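Local coordinates for protein putative glutathione S-transferase (Sinorhizobium meliloti, PDB 4MDC) that probably catalyses the transfer of glutathione to electrophilic substrates, working as a homodimer with the glutathione S-transferase fold, at residues B[126-130]-B[131-135]; B[158-161]-B[162-166]; B[169-172]-B[173-176]. One frame throughout, in Å; residues are numbered along the deposited sequence.

All three contacts are local: each joins successive turns of one helix in the all-helical C-terminal part of the glutathione S-transferase fold, and none closes a long loop. From the N terminus, contact 1 comes first, in the middle of the long helix 111-145; contact 2 follows on helix 157-165, and contact 3 adjoins it on helix 167-180. They run in series, neither nested nor crossed. Contact 1 touches both of the others. Asp131 accepts Asn166 of contact 2 at its backbone O and His170 of contact 3 at its carboxylate, while Pro135 packs on Ser163. Contacts 2 and 3 meet only in sequence, so helix 111-145 links them in space.

Contact 1. Residues B[126-130]-B[131-135]; sequences QKMEA and DVTRP
The guanidinium of Arg134 has Ala130 CA and the carbonyl O of Glu129 over one face, with Ala130 CB 3.7 Å from NH1, while two waters sit at its edge, in plane. One water leads from Arg134 NH2 to Gln126 O. The other donates to Glu129 OE2 over 2.6 Å and accepts from the same NH2, so carboxylate and guanidinium, their planes 60° apart, meet through water rather than as a salt bridge. A bend at chi2 (79°) swings the Glu129 carboxylate across Thr133: Glu129 OE1 lies 3.5 Å from Thr133 CB, and a third water joins OE1 to OG1.

Further round, Lys127 NZ forms a salt bridge of 3.2 Å to the syn lone pair of Asp131 OD2, which His170 also binds. The backbone widens into a pi-type turn, Thr133 N reaching Met128 O at 3.1 Å and Arg134 N reaching Glu129 O at 2.8 Å. Within the C-terminal domain, Met128 and Val132 of this long helix 111-145 pack on Leu203 of helix 191-205. Charge is thus paired directly on one side and through water on the other, and the lysine and histidine together probably favour an ionised Asp131.

Contact 2. Residues B[158-161]-B[162-166]; sequences KILR and TSRSN
Leu160 and Arg164, one helical turn apart, run side by side and point the same way, an example of an aliphatic chain supporting a flat cation. Leu160 CD2 stands 4.3 Å above the guanidinium plane, over its centre, and CD1 is 3.9 Å from NH1. The arginine gets there by setting CG beside its own backbone N (chi1 -73°) and then staying extended as far as NE, which carries the chain past the Leu160 carbonyl, with CG 3.3 Å from Leu160 O. The polar end of this chain is engaged elsewhere: NH2 forms a salt bridge with Glu208.

The hydroxylated residues fold back on the helix instead of reaching outward. In Ser163, chi1 of -55° turns OG toward the preceding turn, where it donates to Ile159 O over 2.9 Å from above the carbonyl plane. Ser163 N reaches Ile159 O too, at 3.0 Å and nearly in line with the C=O bond, so one carbonyl is gripped by two donors of a single residue. Thr162 OG1 lies 3.0 Å from Lys158 O. Ser165 OG donates to Thr162 O over 2.7 Å.

Helix 157-165 is a surface helix of the glutathione S-transferase C-terminal domain, packed on helix 111-145. On that inner side Ser163 meets Pro135 and Ile159 meets Glu139; most of the other residues face solvent. For Ser163, a largely buried residue, the bond back to Ile159 O satisfies a hydroxyl that packs against a neighbouring helix. At Arg164, hydrocarbon over one face and a carboxylate paired with NH2 probably help to fix the position of the positive charge.

Contact 3. Residues B[169-172]-B[173-176]; sequences QHMK and YLSW
Met171, a selenomethionine, and Leu174 meet through their methyl ends, Met171 CE standing 4.3 Å from Leu174 CD2. The two chains reach that point by different routes. Met171 curls, all three of its torsions lying near -60°, whereas Leu174 sets CG opposite its backbone N (chi1 178°) and spreads its two methyls beyond. Both press into the interior of the C-terminal domain, against Ile200 of helix 191-205 and Ala217 of helix 215-225.

This is a regular alpha-helical turn, closed by i to i+4 bonds such as Leu174 N to His170 O at 3.0 Å and Ser175 N to Met171 O at 2.9 Å. It belongs to the bundle of helices that makes up the C-terminal half of glutathione S-transferases, and its face toward helix 111-145 is polar and aromatic. There Tyr173 keeps CB 3.6 Å from Gln169 O, while its ring leads away from the preceding turn. That ring meets Trp123, the planes at about 45°, its OH is hydrogen-bonded to Arg119, and the same side chain packs on Pro68 of the second subunit. The His170 ring also meets Trp123, and its NE2 is hydrogen-bonded to Asp131 of helix 111-145.

Ser175 points OG back along the helix, 3.2 Å from Met171 O, so that a carbonyl already bonded to the serine's N-H has the hydroxyl close by as well. Trp176 approaches the preceding turn through CB, 3.5 Å from Lys172 O, while its indole leads away.

Contact 1. Residues B[126-130]-B[131-135]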
loop_
_atom_site.group_PDB
_atom_site.type_symbol
_atom_site.label_atom_id
_atom_site.label_comp_id
_atom_site.label_asym_id
_atom_site.label_seq_id
_atom_site.Cartn_x
_atom_site.Cartn_y
_atom_site.Cartn_z
ATOM N N GLN B 126 0.216 -2.404 6.034
ATOM C CA GLN B 126 -0.972 -2.541 5.247
ATOM C C GLN B 126 -1.843 -3.709 5.694
ATOM O O GLN B 126 -3.034 -3.506 5.911
ATOM C CB GLN B 126 -0.614 -2.708 3.740
ATOM C CG GLN B 126 0.162 -1.524 3.242
ATOM C CD GLN B 126 0.558 -1.666 1.750
ATOM O OE1 GLN B 126 0.143 -2.586 1.030
ATOM N NE2 GLN B 126 1.361 -0.729 1.308
ATOM N N LYS B 127 -1.311 -4.941 5.685
ATOM C CA LYS B 127 -2.148 -6.089 6.050
ATOM C C LYS B 127 -2.614 -6.025 7.516
ATOM O O LYS B 127 -3.811 -6.051 7.792
ATOM C CB LYS B 127 -1.472 -7.405 5.758
ATOM C CG LYS B 127 -2.416 -8.587 5.988
ATOM C CD LYS B 127 -1.837 -9.909 5.556
ATOM C CE LYS B 127 -2.592 -11.101 6.035
ATOM N NZ LYS B 127 -4.049 -11.049 5.822
HETATM N N MSE B 128 -1.680 -5.988 8.464
HETATM C CA MSE B 128 -2.034 -5.905 9.885
HETATM C C MSE B 128 -2.838 -4.643 10.146
HETATM O O MSE B 128 -3.730 -4.607 11.020
HETATM C CB MSE B 128 -0.823 -5.942 10.813
HETATM C CG MSE B 128 -1.252 -6.219 12.274
HETATM SE SE MSE B 128 0.348 -6.253 13.426
HETATM C CE MSE B 128 -0.636 -6.651 15.085
ATOM N N GLU B 129 -2.535 -3.592 9.409
ATOM C CA GLU B 129 -3.260 -2.317 9.617
ATOM C C GLU B 129 -4.767 -2.453 9.277
ATOM O O GLU B 129 -5.638 -2.040 10.023
ATOM C CB GLU B 129 -2.574 -1.271 8.758
ATOM C CG GLU B 129 -3.185 0.094 8.794
ATOM C CD GLU B 129 -2.805 0.889 10.060
ATOM O OE1 GLU B 129 -2.012 0.384 10.908
ATOM O OE2 GLU B 129 -3.281 2.057 10.183
ATOM N N ALA B 130 -5.042 -3.147 8.180
ATOM C CA ALA B 130 -6.432 -3.397 7.767
ATOM C C ALA B 130 -7.128 -4.430 8.618
ATOM O O ALA B 130 -8.324 -4.251 8.975
ATOM C CB ALA B 130 -6.502 -3.836 6.303
ATOM N N ASP B 131 -6.394 -5.478 8.995
ATOM C CA ASP B 131 -6.989 -6.620 9.704
ATOM C C ASP B 131 -7.252 -6.254 11.152
ATOM O O ASP B 131 -8.178 -6.729 11.763
ATOM C CB ASP B 131 -6.026 -7.811 9.779
ATOM C CG ASP B 131 -5.880 -8.554 8.466
ATOM O OD1 ASP B 131 -6.667 -8.268 7.545
ATOM O OD2 ASP B 131 -4.963 -9.405 8.400
ATOM N N VAL B 132 -6.405 -5.399 11.693
ATOM C CA VAL B 132 -6.418 -5.116 13.146
ATOM C C VAL B 132 -6.378 -3.609 13.506
ATOM O O VAL B 132 -7.317 -3.069 14.114
ATOM C CB VAL B 132 -5.214 -5.755 13.848
ATOM C CG1 VAL B 132 -5.218 -5.410 15.362
ATOM C CG2 VAL B 132 -5.204 -7.264 13.691
ATOM N N THR B 133 -5.291 -2.930 13.149
ATOM C CA THR B 133 -4.938 -1.722 13.860
ATOM C C THR B 133 -5.834 -0.559 13.517
ATOM O O THR B 133 -6.315 0.175 14.405
ATOM C CB THR B 133 -3.458 -1.379 13.612
ATOM O OG1 THR B 133 -2.647 -2.566 13.689
ATOM C CG2 THR B 133 -2.965 -0.456 14.700
ATOM N N ARG B 134 -6.070 -0.325 12.235
ATOM C CA ARG B 134 -6.941 0.798 11.844
ATOM C C ARG B 134 -8.386 0.718 12.425
ATOM O O ARG B 134 -8.850 1.675 13.097
ATOM C CB ARG B 134 -6.968 0.949 10.311
ATOM C CG ARG B 134 -7.965 1.988 9.842
ATOM C CD ARG B 134 -7.812 2.355 8.374
ATOM N NE ARG B 134 -8.095 1.240 7.445
ATOM C CZ ARG B 134 -7.209 0.602 6.653
ATOM N NH1 ARG B 134 -7.657 -0.368 5.865
ATOM N NH2 ARG B 134 -5.907 0.876 6.653
ATOM N N PRO B 135 -9.079 -0.420 12.253
ATOM C CA PRO B 135 -10.409 -0.465 12.877
ATOM C C PRO B 135 -10.427 -0.387 14.424
ATOM O O PRO B 135 -11.330 0.210 15.019
ATOM C CB PRO B 135 -10.995 -1.805 12.406
ATOM C CG PRO B 135 -9.863 -2.583 11.786
ATOM C CD PRO B 135 -8.793 -1.597 11.385
HETATM O O HOH W 1 -4.291 -1.256 4.779
HETATM O O HOH W 2 -6.058 -9.417 5.274
HETATM O O HOH W 3 -0.680 -1.941 11.668
HETATM O O HOH W 4 -4.456 3.201 8.167
#

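Contact 2. Residues B[158-161]-B[162-166]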
loop_
_atom_site.group_PDB
_atom_site.type_symbol
_atom_site.label_atom_id
_atom_site.label_comp_id
_atom_site.label_asym_id
_atom_site.label_seq_id
_atom_site.Cartn_x
_atom_site.Cartn_y
_atom_site.Cartn_z
ATOM N N LYS B 158 -18.832 -5.264 17.647
ATOM C CA LYS B 158 -18.612 -6.263 16.606
ATOM C C LYS B 158 -17.285 -5.998 15.863
ATOM O O LYS B 158 -16.506 -6.924 15.615
ATOM C CB LYS B 158 -19.798 -6.346 15.650
ATOM C CG LYS B 158 -19.601 -7.359 14.508
ATOM C CD LYS B 158 -20.614 -7.295 13.363
ATOM C CE LYS B 158 -19.906 -7.481 12.022
ATOM N NZ LYS B 158 -20.651 -8.409 11.130
ATOM N N ILE B 159 -17.028 -4.735 15.553
ATOM C CA ILE B 159 -15.728 -4.361 14.979
ATOM C C ILE B 159 -14.576 -4.632 15.968
ATOM O O ILE B 159 -13.540 -5.178 15.577
ATOM C CB ILE B 159 -15.727 -2.903 14.505
ATOM C CG1 ILE B 159 -16.699 -2.761 13.337
ATOM C CG2 ILE B 159 -14.316 -2.489 14.075
ATOM C CD1 ILE B 159 -17.028 -1.315 13.000
ATOM N N LEU B 160 -14.749 -4.301 17.252
ATOM C CA LEU B 160 -13.714 -4.648 18.241
ATOM C C LEU B 160 -13.424 -6.124 18.244
ATOM O O LEU B 160 -12.278 -6.544 18.296
ATOM C CB LEU B 160 -14.086 -4.266 19.677
ATOM C CG LEU B 160 -14.028 -2.792 20.015
ATOM C CD1 LEU B 160 -14.445 -2.558 21.457
ATOM C CD2 LEU B 160 -12.647 -2.272 19.787
ATOM N N ARG B 161 -14.476 -6.930 18.250
ATOM C CA ARG B 161 -14.279 -8.365 18.325
ATOM C C ARG B 161 -13.539 -8.921 17.126
ATOM O O ARG B 161 -12.674 -9.742 17.289
ATOM C CB ARG B 161 -15.621 -9.063 18.547
ATOM C CG ARG B 161 -15.549 -10.552 18.712
ATOM C CD ARG B 161 -16.926 -11.010 19.114
ATOM N NE ARG B 161 -17.911 -10.798 18.061
ATOM C CZ ARG B 161 -18.990 -9.996 18.097
ATOM N NH1 ARG B 161 -19.300 -9.247 19.164
ATOM N NH2 ARG B 161 -19.782 -9.952 17.023
ATOM N N THR B 162 -13.927 -8.486 15.939
ATOM C CA THR B 162 -13.313 -8.940 14.702
ATOM C C THR B 162 -11.833 -8.553 14.720
ATOM O O THR B 162 -10.973 -9.397 14.452
ATOM C CB THR B 162 -14.031 -8.362 13.471
ATOM O OG1 THR B 162 -15.382 -8.789 13.489
ATOM C CG2 THR B 162 -13.427 -8.896 12.156
ATOM N N SER B 163 -11.549 -7.283 15.006
ATOM C CA SER B 163 -10.172 -6.807 14.984
ATOM C C SER B 163 -9.295 -7.540 15.980
ATOM O O SER B 163 -8.204 -7.966 15.672
ATOM C CB SER B 163 -10.111 -5.338 15.324
ATOM O OG SER B 163 -10.929 -4.622 14.475
ATOM N N ARG B 164 -9.799 -7.697 17.199
ATOM C CA ARG B 164 -9.098 -8.471 18.223
ATOM C C ARG B 164 -8.850 -9.915 17.822
ATOM O O ARG B 164 -7.791 -10.463 18.142
ATOM C CB ARG B 164 -9.833 -8.422 19.564
ATOM C CG ARG B 164 -9.672 -7.059 20.215
ATOM C CD ARG B 164 -10.590 -6.819 21.391
ATOM N NE ARG B 164 -10.209 -5.557 22.009
ATOM C CZ ARG B 164 -10.973 -4.854 22.819
ATOM N NH1 ARG B 164 -12.208 -5.268 23.111
ATOM N NH2 ARG B 164 -10.480 -3.751 23.336
ATOM N N SER B 165 -9.836 -10.564 17.216
ATOM C CA SER B 165 -9.670 -11.963 16.820
ATOM C C SER B 165 -8.555 -12.117 15.769
ATOM O O SER B 165 -8.046 -13.228 15.578
ATOM C CB SER B 165 -10.972 -12.554 16.253
ATOM O OG SER B 165 -11.201 -12.096 14.916
ATOM N N ASN B 166 -8.189 -11.033 15.079
ATOM C CA ASN B 166 -7.143 -11.113 14.038
ATOM C C ASN B 166 -5.715 -10.895 14.566
ATOM O O ASN B 166 -4.732 -11.065 13.830
ATOM C CB ASN B 166 -7.427 -10.099 12.937
ATOM C CG ASN B 166 -8.607 -10.502 12.055
ATOM O OD1 ASN B 166 -8.897 -11.663 11.904
ATOM N ND2 ASN B 166 -9.313 -9.523 11.515
#

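Contact 3. Residues B[169-172]-B[173-176]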
loop_
_atom_site.group_PDB
_atom_site.type_symbol
_atom_site.label_atom_id
_atom_site.label_comp_id
_atom_site.label_asym_id
_atom_site.label_seq_id
_atom_site.Cartn_x
_atom_site.Cartn_y
_atom_site.Cartn_z
ATOM N N GLN B 169 -2.994 -14.133 14.834
ATOM C CA GLN B 169 -2.319 -14.564 13.611
ATOM C C GLN B 169 -1.080 -13.706 13.301
ATOM O O GLN B 169 -0.038 -14.226 12.932
ATOM C CB GLN B 169 -3.319 -14.488 12.448
ATOM C CG GLN B 169 -2.679 -14.639 11.081
ATOM C CD GLN B 169 -3.481 -14.065 9.876
ATOM O OE1 GLN B 169 -4.624 -13.606 9.992
ATOM N NE2 GLN B 169 -2.846 -14.107 8.702
ATOM N N HIS B 170 -1.233 -12.394 13.451
ATOM C CA HIS B 170 -0.155 -11.439 13.288
ATOM C C HIS B 170 0.973 -11.555 14.285
ATOM O O HIS B 170 2.116 -11.567 13.893
ATOM C CB HIS B 170 -0.738 -10.008 13.226
ATOM C CG HIS B 170 -1.456 -9.774 11.954
ATOM N ND1 HIS B 170 -0.767 -9.655 10.774
ATOM C CD2 HIS B 170 -2.773 -9.798 11.624
ATOM C CE1 HIS B 170 -1.626 -9.501 9.790
ATOM N NE2 HIS B 170 -2.843 -9.585 10.279
HETATM N N MSE B 171 0.642 -11.729 15.558
HETATM C CA MSE B 171 1.632 -11.973 16.602
HETATM C C MSE B 171 2.358 -13.278 16.373
HETATM O O MSE B 171 3.554 -13.377 16.629
HETATM C CB MSE B 171 0.976 -11.958 17.994
HETATM C CG MSE B 171 0.378 -10.611 18.313
HETATM SE SE MSE B 171 1.602 -9.064 18.208
HETATM C CE MSE B 171 2.921 -9.826 19.535
ATOM N N LYS B 172 1.653 -14.314 15.930
ATOM C CA LYS B 172 2.262 -15.596 15.669
ATOM C C LYS B 172 3.216 -15.536 14.451
ATOM O O LYS B 172 4.268 -16.171 14.456
ATOM C CB LYS B 172 1.233 -16.692 15.503
ATOM C CG LYS B 172 0.606 -17.072 16.847
ATOM C CD LYS B 172 1.532 -18.043 17.579
ATOM C CE LYS B 172 1.136 -18.225 19.024
ATOM N NZ LYS B 172 2.051 -19.152 19.726
ATOM N N TYR B 173 2.867 -14.721 13.475
ATOM C CA TYR B 173 3.730 -14.574 12.281
ATOM C C TYR B 173 4.990 -13.858 12.710
ATOM O O TYR B 173 6.110 -14.230 12.374
ATOM C CB TYR B 173 3.023 -13.802 11.173
ATOM C CG TYR B 173 3.835 -13.752 9.865
ATOM C CD1 TYR B 173 4.371 -14.905 9.331
ATOM C CD2 TYR B 173 4.064 -12.563 9.216
ATOM C CE1 TYR B 173 5.080 -14.875 8.104
ATOM C CE2 TYR B 173 4.750 -12.537 8.013
ATOM C CZ TYR B 173 5.261 -13.664 7.479
ATOM O OH TYR B 173 5.992 -13.556 6.297
ATOM N N LEU B 174 4.803 -12.805 13.499
ATOM C CA LEU B 174 5.936 -12.077 14.060
ATOM C C LEU B 174 6.869 -12.948 14.927
ATOM O O LEU B 174 8.073 -12.848 14.829
ATOM C CB LEU B 174 5.427 -10.901 14.902
ATOM C CG LEU B 174 6.426 -10.039 15.616
ATOM C CD1 LEU B 174 7.385 -9.362 14.647
ATOM C CD2 LEU B 174 5.722 -8.986 16.417
ATOM N N SER B 175 6.274 -13.733 15.829
ATOM C CA SER B 175 7.048 -14.721 16.613
ATOM C C SER B 175 7.825 -15.661 15.688
ATOM O O SER B 175 8.976 -16.002 15.978
ATOM C CB SER B 175 6.152 -15.522 17.526
ATOM O OG SER B 175 5.709 -14.683 18.612
ATOM N N TRP B 176 7.179 -16.097 14.631
ATOM C CA TRP B 176 7.845 -17.022 13.708
ATOM C C TRP B 176 9.056 -16.348 13.044
ATOM O O TRP B 176 10.165 -16.957 12.977
ATOM C CB TRP B 176 6.909 -17.586 12.659
ATOM C CG TRP B 176 7.650 -18.493 11.709
ATOM C CD1 TRP B 176 8.097 -19.783 11.959
ATOM C CD2 TRP B 176 8.078 -18.188 10.367
ATOM N NE1 TRP B 176 8.767 -20.258 10.854
ATOM C CE2 TRP B 176 8.789 -19.299 9.884
ATOM C CE3 TRP B 176 7.963 -17.079 9.560
ATOM C CZ2 TRP B 176 9.341 -19.344 8.593
ATOM C CZ3 TRP B 176 8.514 -17.119 8.257
ATOM C CH2 TRP B 176 9.183 -18.250 7.789
#